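PDB 5YKR: probable aminotransferase from Pseudomonas aeruginosa, which probably acts as a class-III aminotransferase, a pyridoxal-phosphate-dependent enzyme with its cofactor covalently bound. Local coordinates for residues C150-G155 against W308-H313; G365-L370 against W377-I382; H414-N419 against R450-E455. One frame throughout, in Å; residues are numbered along the deposited sequence.

Interaction 1 (C150-G155 against W308-H313); sequences CRMLSG and WAVLPH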
ATOM      1  N   CYS A 150     -17.264  -5.830   4.673  1.00  8.44           N
ATOM      2  CA  CYS A 150     -18.609  -5.401   5.091  1.00  8.60           C
ATOM      3  C   CYS A 150     -19.645  -5.664   4.011  1.00  9.66           C
ATOM      4  O   CYS A 150     -20.766  -6.060   4.312  1.00 10.07           O
ATOM      5  CB  CYS A 150     -18.619  -3.942   5.533  1.00  9.30           C
ATOM      6  SG  CYS A 150     -17.770  -3.617   7.080  1.00  9.43           S
ATOM      7  N   ARG A 151     -19.283  -5.407   2.751  1.00  9.89           N
ATOM      8  CA  ARG A 151     -20.186  -5.766   1.638  1.00 10.40           C
ATOM      9  C   ARG A 151     -20.442  -7.286   1.593  1.00  9.38           C
ATOM     10  O   ARG A 151     -21.589  -7.735   1.388  1.00 11.40           O
ATOM     11  CB  ARG A 151     -19.663  -5.253   0.301  1.00  9.98           C
ATOM     12  CG  ARG A 151     -19.700  -3.753   0.168  1.00 10.55           C
ATOM     13  CD  ARG A 151     -19.425  -3.334  -1.284  1.00 12.25           C
ATOM     14  NE  ARG A 151     -19.595  -1.908  -1.468  1.00 13.56           N
ATOM     15  CZ  ARG A 151     -18.672  -0.984  -1.412  1.00 16.21           C
ATOM     16  NH1 ARG A 151     -17.425  -1.287  -1.236  1.00 17.56           N
ATOM     17  NH2 ARG A 151     -19.054   0.319  -1.550  1.00 18.97           N
ATOM     18  N   MET A 152     -19.382  -8.072   1.805  1.00  9.89           N
ATOM     19  CA  MET A 152     -19.513  -9.529   1.801  1.00  9.91           C
ATOM     20  C   MET A 152     -20.412 -10.028   2.925  1.00 10.58           C
ATOM     21  O   MET A 152     -21.321 -10.836   2.649  1.00 11.82           O
ATOM     22  CB  MET A 152     -18.156 -10.217   1.922  1.00 11.05           C
ATOM     23  CG  MET A 152     -17.279 -10.080   0.673  1.00 10.89           C
ATOM     24  SD  MET A 152     -15.567 -10.535   0.982  1.00 11.30           S
ATOM     25  CE  MET A 152     -15.718 -12.203   1.566  1.00 13.76           C
ATOM     26  N   LEU A 153     -20.209  -9.516   4.146  1.00 10.84           N
ATOM     27  CA  LEU A 153     -20.960 -10.041   5.290  1.00 12.17           C
ATOM     28  C   LEU A 153     -22.386  -9.570   5.303  1.00 12.85           C
ATOM     29  O   LEU A 153     -23.278 -10.285   5.797  1.00 14.99           O
ATOM     30  CB  LEU A 153     -20.226  -9.756   6.574  1.00 12.49           C
ATOM     31  CG  LEU A 153     -20.259  -8.337   7.146  1.00 11.51           C
ATOM     32  CD1 LEU A 153     -21.496  -8.136   8.024  1.00 13.09           C
ATOM     33  CD2 LEU A 153     -19.027  -8.035   7.965  1.00 12.80           C
ATOM     34  N   SER A 154     -22.648  -8.381   4.732  1.00 11.16           N
ATOM     35  CA  SER A 154     -23.984  -7.781   4.856  1.00 11.95           C
ATOM     36  C   SER A 154     -24.849  -8.052   3.639  1.00 12.48           C
ATOM     37  O   SER A 154     -26.066  -8.000   3.727  1.00 15.53           O
ATOM     38  CB  SER A 154     -23.857  -6.276   5.037  1.00 11.22           C
ATOM     39  OG  SER A 154     -23.411  -5.615   3.840  1.00 11.70           O
ATOM     40  N   GLY A 155     -24.231  -8.294   2.487  1.00 11.98           N
ATOM     41  CA  GLY A 155     -24.989  -8.353   1.236  1.00 15.21           C
ATOM     42  C   GLY A 155     -25.503  -7.035   0.746  1.00 14.55           C
ATOM     43  O   GLY A 155     -26.318  -7.023  -0.211  1.00 17.37           O
ATOM     44  N   TRP A 308     -16.153 -14.740   8.988  1.00  9.82           N
ATOM     45  CA  TRP A 308     -15.760 -16.143   8.791  1.00 10.49           C
ATOM     46  C   TRP A 308     -16.835 -16.976   8.091  1.00 10.30           C
ATOM     47  O   TRP A 308     -16.511 -17.887   7.310  1.00 10.77           O
ATOM     48  CB  TRP A 308     -15.412 -16.761  10.118  1.00 10.01           C
ATOM     49  CG  TRP A 308     -14.184 -16.152  10.779  1.00 10.04           C
ATOM     50  CD1 TRP A 308     -13.029 -15.731  10.188  1.00 10.56           C
ATOM     51  CD2 TRP A 308     -13.982 -16.047  12.185  1.00 10.24           C
ATOM     52  NE1 TRP A 308     -12.164 -15.280  11.153  1.00 10.47           N
ATOM     53  CE2 TRP A 308     -12.723 -15.488  12.391  1.00  9.98           C
ATOM     54  CE3 TRP A 308     -14.772 -16.328  13.295  1.00  9.91           C
ATOM     55  CZ2 TRP A 308     -12.223 -15.226  13.663  1.00 10.55           C
ATOM     56  CZ3 TRP A 308     -14.260 -16.062  14.555  1.00 11.04           C
ATOM     57  CH2 TRP A 308     -13.007 -15.529  14.726  1.00 11.55           C
ATOM     58  N   ALA A 309     -18.103 -16.618   8.277  1.00 10.36           N
ATOM     59  CA  ALA A 309     -19.177 -17.354   7.638  1.00 10.44           C
ATOM     60  C   ALA A 309     -19.318 -17.024   6.169  1.00 11.32           C
ATOM     61  O   ALA A 309     -20.007 -17.771   5.457  1.00 13.23           O
ATOM     62  CB  ALA A 309     -20.452 -17.109   8.389  1.00 11.96           C
ATOM     63  N   VAL A 310     -18.739 -15.938   5.672  1.00 10.97           N
ATOM     64  CA  VAL A 310     -18.665 -15.659   4.239  1.00 12.37           C
ATOM     65  C   VAL A 310     -17.278 -15.839   3.652  1.00 11.86           C
ATOM     66  O   VAL A 310     -17.120 -15.784   2.418  1.00 14.94           O
ATOM     67  CB  VAL A 310     -19.240 -14.244   3.894  1.00 12.19           C
ATOM     68  CG1 VAL A 310     -20.737 -14.199   4.173  1.00 14.00           C
ATOM     69  CG2 VAL A 310     -18.496 -13.105   4.617  1.00 13.13           C
ATOM     70  N   LEU A 311     -16.251 -16.014   4.476  1.00 10.82           N
ATOM     71  CA  LEU A 311     -14.864 -16.249   4.046  1.00 11.60           C
ATOM     72  C   LEU A 311     -14.273 -17.206   5.086  1.00 10.77           C
ATOM     73  O   LEU A 311     -13.621 -16.815   6.065  1.00 10.43           O
ATOM     74  CB  LEU A 311     -14.089 -14.956   3.939  1.00 12.20           C
ATOM     75  CG  LEU A 311     -12.668 -15.121   3.427  1.00 14.06           C
ATOM     76  CD1 LEU A 311     -12.584 -15.880   2.119  1.00 18.58           C
ATOM     77  CD2 LEU A 311     -12.036 -13.743   3.324  1.00 16.66           C
ATOM     78  N   PRO A 312     -14.502 -18.505   4.898  1.00 10.97           N
ATOM     79  CA  PRO A 312     -14.084 -19.461   5.911  1.00  9.61           C
ATOM     80  C   PRO A 312     -12.563 -19.600   6.032  1.00  9.40           C
ATOM     81  O   PRO A 312     -11.799 -19.316   5.108  1.00 11.87           O
ATOM     82  CB  PRO A 312     -14.635 -20.771   5.402  1.00 10.90           C
ATOM     83  CG  PRO A 312     -15.796 -20.420   4.557  1.00 12.32           C
ATOM     84  CD  PRO A 312     -15.392 -19.125   3.881  1.00 11.60           C
ATOM     85  N   HIS A 313     -12.153 -20.002   7.233  1.00 10.27           N
ATOM     86  CA  HIS A 313     -10.742 -20.351   7.430  1.00 10.09           C
ATOM     87  C   HIS A 313     -10.326 -21.387   6.382  1.00 10.78           C
ATOM     88  O   HIS A 313     -11.083 -22.289   6.005  1.00 11.14           O
ATOM     89  CB  HIS A 313     -10.554 -20.904   8.853  1.00  9.64           C
ATOM     90  CG  HIS A 313     -10.762 -19.855   9.876  1.00  9.71           C
ATOM     91  ND1 HIS A 313      -9.851 -18.839  10.087  1.00  9.85           N
ATOM     92  CD2 HIS A 313     -11.832 -19.612  10.689  1.00  9.79           C
ATOM     93  CE1 HIS A 313     -10.328 -18.033  11.019  1.00  9.63           C
ATOM     94  NE2 HIS A 313     -11.540 -18.460  11.379  1.00 10.13           N
TER

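Interaction 2 (G365-L370 against W377-I382); sequences GVRATL and WHVTRI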
ATOM      1  N   GLY A 365      -0.798  29.595  22.655  1.00 15.23           N
ATOM      2  CA  GLY A 365      -0.111  30.662  21.939  1.00 17.05           C
ATOM      3  C   GLY A 365      -0.852  31.117  20.671  1.00 16.53           C
ATOM      4  O   GLY A 365      -1.032  32.299  20.445  1.00 17.34           O
ATOM      5  N   VAL A 366      -1.277  30.154  19.856  1.00 16.01           N
ATOM      6  CA  VAL A 366      -2.060  30.494  18.674  1.00 15.48           C
ATOM      7  C   VAL A 366      -3.313  31.277  19.091  1.00 16.63           C
ATOM      8  O   VAL A 366      -3.660  32.313  18.517  1.00 15.75           O
ATOM      9  CB  VAL A 366      -2.400  29.252  17.850  1.00 15.42           C
ATOM     10  CG1 VAL A 366      -3.338  29.596  16.699  1.00 15.66           C
ATOM     11  CG2 VAL A 366      -1.141  28.639  17.248  1.00 16.66           C
ATOM     12  N   ARG A 367      -4.013  30.761  20.079  1.00 16.28           N
ATOM     13  CA  ARG A 367      -5.273  31.391  20.486  1.00 18.67           C
ATOM     14  C   ARG A 367      -5.046  32.830  20.950  1.00 17.59           C
ATOM     15  O   ARG A 367      -5.811  33.722  20.580  1.00 18.40           O
ATOM     16  CB  ARG A 367      -6.016  30.583  21.557  1.00 18.02           C
ATOM     17  CG  ARG A 367      -7.438  31.107  21.732  1.00 21.46           C
ATOM     18  CD  ARG A 367      -8.290  30.202  22.589  1.00 23.35           C
ATOM     19  NE  ARG A 367      -8.589  28.923  21.927  1.00 23.85           N
ATOM     20  CZ  ARG A 367      -8.192  27.729  22.356  1.00 21.65           C
ATOM     21  NH1 ARG A 367      -7.505  27.607  23.480  1.00 26.33           N
ATOM     22  NH2 ARG A 367      -8.477  26.666  21.645  1.00 21.77           N
ATOM     23  N   ALA A 368      -3.975  33.054  21.710  1.00 17.33           N
ATOM     24  CA  ALA A 368      -3.663  34.402  22.177  1.00 17.22           C
ATOM     25  C   ALA A 368      -3.398  35.338  21.012  1.00 17.96           C
ATOM     26  O   ALA A 368      -3.846  36.470  21.007  1.00 20.15           O
ATOM     27  CB  ALA A 368      -2.501  34.357  23.132  1.00 18.78           C
ATOM     28  N   THR A 369      -2.699  34.865  20.002  1.00 17.11           N
ATOM     29  CA  THR A 369      -2.422  35.671  18.785  1.00 16.84           C
ATOM     30  C   THR A 369      -3.710  35.999  18.019  1.00 17.48           C
ATOM     31  O   THR A 369      -3.912  37.128  17.632  1.00 18.47           O
ATOM     32  CB  THR A 369      -1.415  34.927  17.890  1.00 17.36           C
ATOM     33  OG1 THR A 369      -0.128  34.981  18.516  1.00 18.82           O
ATOM     34  CG2 THR A 369      -1.341  35.489  16.508  1.00 18.31           C
ATOM     35  N   LEU A 370      -4.571  35.008  17.813  1.00 16.43           N
ATOM     36  CA  LEU A 370      -5.835  35.216  17.116  1.00 16.34           C
ATOM     37  C   LEU A 370      -6.718  36.236  17.858  1.00 17.32           C
ATOM     38  O   LEU A 370      -7.304  37.106  17.232  1.00 20.45           O
ATOM     39  CB  LEU A 370      -6.590  33.902  16.905  1.00 16.20           C
ATOM     40  CG  LEU A 370      -5.855  32.829  16.087  1.00 17.82           C
ATOM     41  CD1 LEU A 370      -6.742  31.604  15.915  1.00 19.11           C
ATOM     42  CD2 LEU A 370      -5.256  33.312  14.795  1.00 19.99           C
ATOM     43  N   TRP A 377     -10.866  33.881  13.237  1.00 16.86           N
ATOM     44  CA  TRP A 377     -10.323  32.530  13.096  1.00 16.25           C
ATOM     45  C   TRP A 377     -10.436  31.841  14.467  1.00 16.92           C
ATOM     46  O   TRP A 377     -10.667  32.491  15.495  1.00 19.35           O
ATOM     47  CB  TRP A 377      -8.834  32.574  12.753  1.00 15.91           C
ATOM     48  CG  TRP A 377      -8.395  33.240  11.466  1.00 16.42           C
ATOM     49  CD1 TRP A 377      -9.150  33.984  10.608  1.00 17.18           C
ATOM     50  CD2 TRP A 377      -7.077  33.245  10.925  1.00 16.30           C
ATOM     51  NE1 TRP A 377      -8.391  34.414   9.562  1.00 18.64           N
ATOM     52  CE2 TRP A 377      -7.107  33.981   9.738  1.00 17.99           C
ATOM     53  CE3 TRP A 377      -5.868  32.645  11.307  1.00 17.69           C
ATOM     54  CZ2 TRP A 377      -5.986  34.146   8.941  1.00 19.31           C
ATOM     55  CZ3 TRP A 377      -4.774  32.809  10.518  1.00 19.27           C
ATOM     56  CH2 TRP A 377      -4.832  33.570   9.347  1.00 21.43           C
ATOM     57  N   HIS A 378     -10.245  30.511  14.484  1.00 17.02           N
ATOM     58  CA  HIS A 378     -10.203  29.805  15.775  1.00 15.92           C
ATOM     59  C   HIS A 378      -9.206  28.667  15.671  1.00 15.47           C
ATOM     60  O   HIS A 378      -8.836  28.266  14.564  1.00 15.20           O
ATOM     61  CB  HIS A 378     -11.573  29.268  16.232  1.00 16.55           C
ATOM     62  CG  HIS A 378     -12.078  28.140  15.405  1.00 16.40           C
ATOM     63  ND1 HIS A 378     -12.654  28.320  14.169  1.00 16.91           N
ATOM     64  CD2 HIS A 378     -11.994  26.809  15.608  1.00 17.40           C
ATOM     65  CE1 HIS A 378     -12.906  27.125  13.644  1.00 16.55           C
ATOM     66  NE2 HIS A 378     -12.535  26.192  14.511  1.00 15.57           N
ATOM     67  N   VAL A 379      -8.823  28.164  16.828  1.00 15.08           N
ATOM     68  CA  VAL A 379      -7.918  27.039  16.932  1.00 15.20           C
ATOM     69  C   VAL A 379      -8.509  25.951  17.794  1.00 13.61           C
ATOM     70  O   VAL A 379      -9.179  26.217  18.793  1.00 16.71           O
ATOM     71  CB  VAL A 379      -6.505  27.492  17.425  1.00 15.73           C
ATOM     72  CG1 VAL A 379      -6.485  28.029  18.879  1.00 16.71           C
ATOM     73  CG2 VAL A 379      -5.478  26.382  17.311  1.00 16.91           C
ATOM     74  N   THR A 380      -8.203  24.698  17.386  1.00 13.52           N
ATOM     75  CA  THR A 380      -8.680  23.480  18.042  1.00 13.43           C
ATOM     76  C   THR A 380      -7.518  22.523  18.304  1.00 13.60           C
ATOM     77  O   THR A 380      -6.586  22.476  17.529  1.00 13.48           O
ATOM     78  CB  THR A 380      -9.733  22.788  17.156  1.00 14.04           C
ATOM     79  OG1 THR A 380     -10.820  23.707  16.948  1.00 15.05           O
ATOM     80  CG2 THR A 380     -10.284  21.524  17.772  1.00 16.31           C
ATOM     81  N   ARG A 381      -7.591  21.755  19.396  1.00 15.10           N
ATOM     82  CA  ARG A 381      -6.569  20.744  19.722  1.00 13.83           C
ATOM     83  C   ARG A 381      -7.251  19.409  20.028  1.00 14.94           C
ATOM     84  O   ARG A 381      -8.286  19.341  20.712  1.00 15.76           O
ATOM     85  CB  ARG A 381      -5.721  21.196  20.917  1.00 13.88           C
ATOM     86  CG  ARG A 381      -4.684  20.150  21.345  1.00 14.26           C
ATOM     87  CD  ARG A 381      -3.722  20.673  22.376  1.00 14.93           C
ATOM     88  NE  ARG A 381      -4.367  20.831  23.675  1.00 15.67           N
ATOM     89  CZ  ARG A 381      -4.462  19.887  24.595  1.00 15.10           C
ATOM     90  NH1 ARG A 381      -3.964  18.651  24.381  1.00 16.59           N
ATOM     91  NH2 ARG A 381      -5.044  20.175  25.762  1.00 19.03           N
ATOM     92  N   ILE A 382      -6.671  18.336  19.487  1.00 14.29           N
ATOM     93  CA  ILE A 382      -7.001  16.971  19.873  1.00 14.55           C
ATOM     94  C   ILE A 382      -5.698  16.307  20.289  1.00 14.26           C
ATOM     95  O   ILE A 382      -4.886  15.882  19.456  1.00 13.83           O
ATOM     96  CB  ILE A 382      -7.746  16.162  18.789  1.00 15.81           C
ATOM     97  CG1 ILE A 382      -7.203  16.355  17.412  1.00 15.43           C
ATOM     98  CG2 ILE A 382      -9.190  16.525  18.857  1.00 20.26           C
ATOM     99  CD1 ILE A 382      -7.674  15.241  16.496  1.00 19.98           C
TER
HETATM  100  O   HOH W   1      -9.828  29.628  19.215  1.00 24.66           O

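Interaction 3 (H414-N419 against R450-E455); sequences HLYLLN and RDCLGE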
ATOM      1  N   HIS A 414       2.711  29.149   5.724  1.00 13.74           N
ATOM      2  CA  HIS A 414       3.605  28.011   5.738  1.00 13.30           C
ATOM      3  C   HIS A 414       5.002  28.372   5.253  1.00 12.67           C
ATOM      4  O   HIS A 414       5.997  27.932   5.846  1.00 14.72           O
ATOM      5  CB  HIS A 414       3.083  26.874   4.881  1.00 13.73           C
ATOM      6  CG  HIS A 414       1.940  26.099   5.465  1.00 14.92           C
ATOM      7  ND1 HIS A 414       0.650  26.565   5.586  1.00 19.28           N
ATOM      8  CD2 HIS A 414       1.897  24.821   5.913  1.00 17.21           C
ATOM      9  CE1 HIS A 414      -0.115  25.623   6.130  1.00 18.40           C
ATOM     10  NE2 HIS A 414       0.613  24.555   6.319  1.00 17.04           N
ATOM     11  N   LEU A 415       5.089  29.186   4.202  1.00 12.79           N
ATOM     12  CA  LEU A 415       6.402  29.540   3.664  1.00 14.27           C
ATOM     13  C   LEU A 415       7.163  30.498   4.573  1.00 14.57           C
ATOM     14  O   LEU A 415       8.385  30.375   4.707  1.00 14.76           O
ATOM     15  CB  LEU A 415       6.248  30.167   2.269  1.00 14.71           C
ATOM     16  CG  LEU A 415       7.544  30.450   1.506  1.00 15.28           C
ATOM     17  CD1 LEU A 415       8.397  29.196   1.363  1.00 15.05           C
ATOM     18  CD2 LEU A 415       7.231  31.037   0.148  1.00 17.29           C
ATOM     19  N   TYR A 416       6.460  31.454   5.177  1.00 15.31           N
ATOM     20  CA  TYR A 416       7.100  32.383   6.129  1.00 15.30           C
ATOM     21  C   TYR A 416       7.771  31.585   7.244  1.00 14.64           C
ATOM     22  O   TYR A 416       8.937  31.843   7.598  1.00 16.23           O
ATOM     23  CB  TYR A 416       6.054  33.333   6.679  1.00 16.52           C
ATOM     24  CG  TYR A 416       6.614  34.460   7.503  1.00 15.23           C
ATOM     25  CD1 TYR A 416       6.946  34.269   8.820  1.00 16.54           C
ATOM     26  CD2 TYR A 416       6.832  35.723   6.935  1.00 16.25           C
ATOM     27  CE1 TYR A 416       7.428  35.306   9.603  1.00 18.03           C
ATOM     28  CE2 TYR A 416       7.335  36.755   7.695  1.00 18.48           C
ATOM     29  CZ  TYR A 416       7.648  36.518   9.039  1.00 17.71           C
ATOM     30  OH  TYR A 416       8.150  37.529   9.812  1.00 21.44           O
ATOM     31  N   LEU A 417       7.067  30.582   7.771  1.00 13.48           N
ATOM     32  CA  LEU A 417       7.627  29.744   8.824  1.00 15.53           C
ATOM     33  C   LEU A 417       8.788  28.890   8.315  1.00 15.33           C
ATOM     34  O   LEU A 417       9.834  28.777   8.964  1.00 14.75           O
ATOM     35  CB  LEU A 417       6.544  28.910   9.499  1.00 16.20           C
ATOM     36  CG  LEU A 417       6.000  29.569  10.745  1.00 18.56           C
ATOM     37  CD1 LEU A 417       5.248  30.847  10.422  1.00 17.09           C
ATOM     38  CD2 LEU A 417       5.093  28.684  11.517  1.00 23.25           C
ATOM     39  N   LEU A 418       8.616  28.294   7.143  1.00 14.04           N
ATOM     40  CA  LEU A 418       9.682  27.438   6.557  1.00 14.13           C
ATOM     41  C   LEU A 418      10.996  28.201   6.401  1.00 15.29           C
ATOM     42  O   LEU A 418      12.074  27.748   6.812  1.00 15.53           O
ATOM     43  CB  LEU A 418       9.196  26.862   5.214  1.00 14.72           C
ATOM     44  CG  LEU A 418      10.141  25.912   4.481  1.00 15.16           C
ATOM     45  CD1 LEU A 418       9.331  24.955   3.582  1.00 15.20           C
ATOM     46  CD2 LEU A 418      11.266  26.600   3.708  1.00 16.57           C
ATOM     47  N   ASN A 419      10.897  29.402   5.823  1.00 15.64           N
ATOM     48  CA  ASN A 419      12.101  30.226   5.610  1.00 15.20           C
ATOM     49  C   ASN A 419      12.782  30.689   6.898  1.00 16.78           C
ATOM     50  O   ASN A 419      13.910  31.183   6.841  1.00 20.38           O
ATOM     51  CB  ASN A 419      11.747  31.468   4.765  1.00 15.48           C
ATOM     52  CG  ASN A 419      11.572  31.176   3.270  1.00 16.41           C
ATOM     53  OD1 ASN A 419      12.117  30.221   2.716  1.00 16.63           O
ATOM     54  ND2 ASN A 419      10.783  32.057   2.608  1.00 16.58           N
ATOM     55  N   ARG A 450       3.053  34.827  14.890  1.00 15.71           N
ATOM     56  CA  ARG A 450       2.665  36.165  15.301  1.00 16.88           C
ATOM     57  C   ARG A 450       3.311  37.228  14.448  1.00 18.06           C
ATOM     58  O   ARG A 450       2.629  38.196  14.042  1.00 19.55           O
ATOM     59  CB  ARG A 450       3.022  36.367  16.760  1.00 18.42           C
ATOM     60  CG  ARG A 450       2.751  37.787  17.283  1.00 20.16           C
ATOM     61  CD  ARG A 450       1.281  38.184  17.208  1.00 20.07           C
ATOM     62  NE  ARG A 450       1.097  39.568  17.659  1.00 22.47           N
ATOM     63  CZ  ARG A 450       1.402  40.659  16.954  1.00 25.50           C
ATOM     64  NH1 ARG A 450       1.929  40.606  15.732  1.00 26.70           N
ATOM     65  NH2 ARG A 450       1.190  41.850  17.492  1.00 29.79           N
ATOM     66  N   ASP A 451       4.600  37.052  14.131  1.00 15.40           N
ATOM     67  CA  ASP A 451       5.299  37.960  13.245  1.00 18.10           C
ATOM     68  C   ASP A 451       4.651  38.009  11.854  1.00 18.38           C
ATOM     69  O   ASP A 451       4.481  39.091  11.286  1.00 22.40           O
ATOM     70  CB  ASP A 451       6.776  37.624  13.091  1.00 19.51           C
ATOM     71  CG  ASP A 451       7.599  37.876  14.341  1.00 21.95           C
ATOM     72  OD1 ASP A 451       7.103  38.494  15.325  1.00 21.13           O
ATOM     73  OD2 ASP A 451       8.766  37.429  14.325  1.00 22.95           O
ATOM     74  N   CYS A 452       4.358  36.837  11.303  1.00 17.37           N
ATOM     75  CA  CYS A 452       3.789  36.764   9.961  1.00 18.30           C
ATOM     76  C   CYS A 452       2.439  37.490   9.898  1.00 18.78           C
ATOM     77  O   CYS A 452       2.205  38.319   9.002  1.00 21.78           O
ATOM     78  CB  CYS A 452       3.620  35.303   9.535  1.00 18.81           C
ATOM     79  SG  CYS A 452       3.047  35.103   7.852  1.00 19.79           S
ATOM     80  N   LEU A 453       1.563  37.157  10.832  1.00 18.88           N
ATOM     81  CA  LEU A 453       0.243  37.758  10.870  1.00 19.98           C
ATOM     82  C   LEU A 453       0.318  39.251  11.134  1.00 23.15           C
ATOM     83  O   LEU A 453      -0.460  40.011  10.527  1.00 24.96           O
ATOM     84  CB  LEU A 453      -0.669  37.070  11.867  1.00 20.57           C
ATOM     85  CG  LEU A 453      -1.026  35.635  11.516  1.00 20.50           C
ATOM     86  CD1 LEU A 453      -1.687  34.919  12.681  1.00 21.63           C
ATOM     87  CD2 LEU A 453      -1.933  35.619  10.317  1.00 22.37           C
ATOM     88  N   GLY A 454       1.265  39.685  11.960  1.00 24.71           N
ATOM     89  CA  GLY A 454       1.421  41.100  12.204  1.00 25.74           C
ATOM     90  C   GLY A 454       1.864  41.851  10.954  1.00 26.01           C
ATOM     91  O   GLY A 454       1.372  42.959  10.687  1.00 30.92           O
ATOM     92  N   GLU A 455       2.761  41.237  10.159  1.00 30.71           N
ATOM     93  CA  GLU A 455       3.204  41.860   8.907  1.00 33.41           C
ATOM     94  C   GLU A 455       2.041  42.013   7.946  1.00 30.16           C
ATOM     95  O   GLU A 455       1.924  43.025   7.269  1.00 41.91           O
ATOM     96  CB  GLU A 455       4.350  41.103   8.230  1.00 32.39           C
ATOM     97  CG  GLU A 455       5.714  41.319   8.846  1.00 41.77           C
ATOM     98  CD  GLU A 455       6.843  40.765   7.983  1.00 49.24           C
ATOM     99  OE1 GLU A 455       6.836  41.030   6.750  1.00 58.08           O
ATOM    100  OE2 GLU A 455       7.728  40.034   8.532  1.00 50.99           O
TER
HETATM  101  O   HOH W   2       9.860  36.668  12.049  1.00 25.36           O

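Interaction 1 (C150-G155 against W308-H313)
Met-152 and Leu-153, in the last turn of helix 139-154, meet Val-310 and Leu-311, in the C-terminal region of helix 301-310. No hydrogen bond crosses the contact; methyls and a thioether end meet apolar side chains and one carbonyl O. Val-310 splits its two methyls between the helix residues. CG1 lies over the backbone of Met-152, 3.7 Å from its carbonyl O, while CG2 sits between the two helix residues, 4.0 Å from Met-152 CB and 4.2 Å from Leu-153 CB. This second methyl is held between Val-310's own backbone N and carbonyl carbon, the orientation that turns it to the helix. Met-152 answers with its far end: the chain bends at chi3 (58°), and CE comes to 4.0 Å from Leu-311 CB, the two side chains crossing at a slant.

Within the helix end, the Ser-154 hydroxyl turns back to Cys-150 O, with OG to O at 2.7 Å, and the same oxygen takes the backbone N of Ser-154 from the opposite face of its carbonyl plane. Gly-155, with positive phi, then leads the chain out of the helix.

Around this join, the end of the Leu-153 side chain turns from Val-310 to Gln-303, Arg-306 and Ile-307 on helix 301-310. Leu-311 packs on Phe-323 and Phe-325, and its carbonyl O is bound by Tyr-43 of the second subunit, whose His-190 also packs on Met-152. Cys-150 and Ser-154 of helix 139-154 rest on Ala-222 and Ala-221 of strand 220-225, within the seven-stranded mixed sheet.

Interaction 2 (G365-L370 against W377-I382)
Helix 365-370 runs nearly antiparallel to strand 378-382, their axes 8.1 Å apart at closest approach and 168° between their directions, with Arg-367 facing Val-379 and Leu-370 facing Trp-377. This is an alpha-beta hairpin: helix 349-372 ends, a short connection follows, and the chain returns along its flank as an edge strand of a three-stranded antiparallel sheet.

Val-379 carries the middle of the contact. Val-366 CG1 meets its CB at 3.9 Å and is equally near CG2. The other methyl of Val-379, CG1, is held between backbone N and carbonyl carbon (chi1 66°), which puts it under one face of the Arg-367 guanidinium. Leu-370 forks over the start of the strand: CD1 lies against the backbone of His-378, while CD2 comes obliquely to the Trp-377 ring, 3.6 Å from CE3, the two side chains crossing at about a right angle. The indole is fixed further by Phe-5, whose carbonyl O accepts from NE1, and by Phe-390, whose ring it meets. Val-366 also packs on His-445 and Leu-449 of helix 439-456.

Arg-367 ties the helix to the strand backbone. Its chain bends at chi3 (-69°) to lay the guanidinium across Val-379, and NH2 also forms a salt bridge with Glu-363, one turn back on the same helix; that carboxylate takes Arg-381 of the strand as well. The bond from NH2 to Val-379 O is 3.0 Å long and arrives from above the carbonyl plane. A water lies in the guanidinium plane at its edge and accepts from both sides of the join, from Arg-367 NE at 3.1 Å and from Val-379 N at 3.0 Å.

Interaction 3 (H414-N419 against R450-E455)
A CH-pi and sulfur-aromatic contact joins two helices here, the ring of Tyr-416 on helix 414-418 lying against Cys-452 on helix 450-455. The helix axes pass 10.0 Å apart at a crossing angle of 130°, and the tyrosine spans that gap. With CG anti to the backbone nitrogen (chi1 -171°), the side chain reaches straight at the facing helix. Cys-452 CB then sits over one face of the ring, 3.7 Å from its centroid and displaced toward the rim on the CD1 side. The sulfur comes in more obliquely, SG lying 4.1 Å from the same centroid and nearest to CG at the base of the ring. Cys-452 and Leu-453 also touch Leu-413 on the tyrosine's own helix, and Arg-420 makes a cation-pi contact with Tyr-416.

The phenol reaches past the cysteine to the exposed side of helix 450-455, where two acids one turn apart engage its oxygen differently. Glu-455 binds it directly: Tyr-416 OH donates to OE2 at 2.8 Å, on the anti side of the carboxylate and 34° out of its plane, while ring and carboxylate planes stand steeply to one another. The other oxygen, OE1, forms a salt bridge with Arg-18 of helix 9-26, so this acid links the tyrosine to the N-terminal helix as well. Asp-451 packs its CB beside the phenol oxygen, but its carboxylate connects through a water. That water donates twice, to Tyr-416 OH at 2.9 Å and to Asp-451 OD2 at 2.6 Å.

In the fold
Along the chain the three contacts come in series, and in space they fall into two groups. Interaction 1 lies on one side of the chain's centre, beside the seven-stranded mixed sheet and within reach of the second subunit. Interactions 2 and 3 lie on the other side, their centres about 46 and 53 Å from that of interaction 1 but only 16 Å from each other. They touch directly: Leu-453 of helix 439-456 packs on Trp-377 and Thr-369, and Arg-450 lies against Thr-369. Helix 439-456 thus touches both the helix-and-strand hairpin of interaction 2 and helix 407-418, and the second subunit does not touch the segments of these two contacts.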